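Local coordinates for MutT/nudix family protein (Shewanella oneidensis, PDB 3GZ5), which probably represses genes of NAD metabolism by binding DNA through a winged-helix domain, under the control of ADP-ribose sensed by its Nudix domain, at residues B[172-176]-B[220-225]. Sequence-based numbering, arbitrary orientation.
Sequences EPFTL and ANLYCL
Phe-174 and Tyr-223 pair their backbones in both directions. Phe-174 N donates to Tyr-223 O at 2.9 Å, and Tyr-223 N donates to Phe-174 O at 2.7 Å. They form a hydrogen-bonded antiparallel pair. Beyond it, the carboxylate of Glu-172 takes the place of a backbone acceptor. Glu-172 OE2 receives Leu-225 N at 2.7 Å and nearly straight (169°), on the anti side and 32° out of the carboxylate plane. Water 1 donates to the same OE2 and to Leu-225 O. At the other end, water 2 accepts from Leu-176 N and donates to Asn-221 O, where the strands part and helix 176-187 begins. This is the small three-stranded antiparallel sheet of the winged-helix domain: 174-175 is an edge strand, 220-225 is central, and 206-213 flanks it. Tyr-223 O also lies over the centre of one face of the Phe-174 ring, 3.8 Å above its plane. The ring is put there by CG sitting between the backbone N and carbonyl carbon (chi1 54°). Phe-174 CZ meets Leu-225 CD2 at 3.9 Å. An alanine at Phe-174 would probably keep the backbone pair but leave Leu-225 CD2 without its ring partner and Tyr-223 O without the ring face beside it. Pro-173 CB packs on Leu-222 CB at 3.7 Å, and Thr-175 CG2 touches Ala-220 CB. Thr-175 OG1 caps the helix through a weak bond from Glu-178 N.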
loop_
_atom_site.group_PDB
_atom_site.type_symbol
_atom_site.label_atom_id
_atom_site.label_comp_id
_atom_site.label_asym_id
_atom_site.label_seq_id
_atom_site.Cartn_x
_atom_site.Cartn_y
_atom_site.Cartn_z
ATOM N N GLU B 172 22.538 13.473 5.447
ATOM C CA GLU B 172 23.502 12.416 5.659
ATOM C C GLU B 172 24.884 13.075 5.757
ATOM O O GLU B 172 25.165 13.995 4.989
ATOM C CB GLU B 172 23.436 11.442 4.483
ATOM C CG GLU B 172 23.347 9.978 4.878
ATOM C CD GLU B 172 21.923 9.430 4.942
ATOM O OE1 GLU B 172 20.945 10.205 5.147
ATOM O OE2 GLU B 172 21.782 8.198 4.797
ATOM N N PRO B 173 25.732 12.647 6.716
ATOM C CA PRO B 173 25.479 11.647 7.763
ATOM C C PRO B 173 24.681 12.237 8.933
ATOM O O PRO B 173 24.662 13.462 9.118
ATOM C CB PRO B 173 26.886 11.283 8.240
ATOM C CG PRO B 173 27.659 12.553 8.080
ATOM C CD PRO B 173 27.097 13.205 6.816
ATOM N N PHE B 174 24.031 11.376 9.708
ATOM C CA PHE B 174 23.284 11.820 10.889
ATOM C C PHE B 174 23.702 11.040 12.136
ATOM O O PHE B 174 24.329 9.987 12.040
ATOM C CB PHE B 174 21.765 11.656 10.662
ATOM C CG PHE B 174 21.363 10.260 10.261
ATOM C CD1 PHE B 174 21.061 9.971 8.943
ATOM C CD2 PHE B 174 21.325 9.229 11.201
ATOM C CE1 PHE B 174 20.702 8.691 8.571
ATOM C CE2 PHE B 174 20.980 7.948 10.838
ATOM C CZ PHE B 174 20.659 7.679 9.521
ATOM N N THR B 175 23.331 11.545 13.309
ATOM C CA THR B 175 23.611 10.825 14.552
ATOM C C THR B 175 22.417 9.992 14.926
ATOM O O THR B 175 21.318 10.186 14.428
ATOM C CB THR B 175 23.951 11.769 15.716
ATOM O OG1 THR B 175 22.829 12.621 15.983
ATOM C CG2 THR B 175 25.184 12.615 15.381
ATOM N N LEU B 176 22.646 9.037 15.798
ATOM C CA LEU B 176 21.596 8.148 16.218
ATOM C C LEU B 176 20.538 8.825 17.103
ATOM O O LEU B 176 19.376 8.467 17.024
ATOM C CB LEU B 176 22.224 6.928 16.871
ATOM C CG LEU B 176 21.393 5.690 16.592
ATOM C CD1 LEU B 176 22.252 4.610 15.994
ATOM C CD2 LEU B 176 20.764 5.258 17.902
ATOM N N ALA B 220 29.092 12.266 19.029
ATOM C CA ALA B 220 28.265 11.182 18.504
ATOM C C ALA B 220 28.701 10.672 17.117
ATOM O O ALA B 220 29.013 11.458 16.226
ATOM C CB ALA B 220 26.782 11.574 18.522
ATOM N N ASN B 221 28.728 9.345 16.968
ATOM C CA ASN B 221 28.947 8.676 15.676
ATOM C C ASN B 221 27.999 9.147 14.563
ATOM O O ASN B 221 26.779 9.266 14.761
ATOM C CB ASN B 221 28.795 7.163 15.829
ATOM C CG ASN B 221 29.825 6.550 16.765
ATOM O OD1 ASN B 221 30.468 7.245 17.569
ATOM N ND2 ASN B 221 29.982 5.234 16.668
ATOM N N LEU B 222 28.584 9.402 13.394
ATOM C CA LEU B 222 27.849 9.873 12.226
ATOM C C LEU B 222 27.608 8.695 11.307
ATOM O O LEU B 222 28.547 7.972 10.960
ATOM C CB LEU B 222 28.614 10.993 11.518
ATOM C CG LEU B 222 28.578 12.355 12.215
ATOM C CD1 LEU B 222 29.608 13.343 11.619
ATOM C CD2 LEU B 222 27.180 12.943 12.161
ATOM N N TYR B 223 26.342 8.484 10.950
ATOM C CA TYR B 223 25.943 7.307 10.209
ATOM C C TYR B 223 25.310 7.683 8.879
ATOM O O TYR B 223 24.722 8.756 8.753
ATOM C CB TYR B 223 24.939 6.482 11.004
ATOM C CG TYR B 223 25.438 5.926 12.326
ATOM C CD1 TYR B 223 26.079 4.671 12.395
ATOM C CD2 TYR B 223 25.247 6.638 13.518
ATOM C CE1 TYR B 223 26.515 4.146 13.615
ATOM C CE2 TYR B 223 25.685 6.129 14.735
ATOM C CZ TYR B 223 26.300 4.884 14.788
ATOM O OH TYR B 223 26.728 4.400 16.016
ATOM N N CYS B 224 25.439 6.795 7.894
ATOM C CA CYS B 224 24.672 6.904 6.646
ATOM C C CYS B 224 23.740 5.725 6.599
ATOM O O CYS B 224 24.041 4.670 7.187
ATOM C CB CYS B 224 25.593 6.816 5.419
ATOM S SG CYS B 224 26.756 8.146 5.302
ATOM N N LEU B 225 22.647 5.886 5.861
ATOM C CA LEU B 225 21.776 4.763 5.541
ATOM C C LEU B 225 22.362 3.897 4.430
ATOM O O LEU B 225 22.798 4.411 3.394
ATOM C CB LEU B 225 20.373 5.245 5.125
ATOM C CG LEU B 225 19.463 5.808 6.221
ATOM C CD1 LEU B 225 18.092 6.230 5.692
ATOM C CD2 LEU B 225 19.307 4.787 7.336
HETATM O O HOH W 1 22.700 6.902 2.263
HETATM O O HOH W 2 25.170 8.622 17.234
#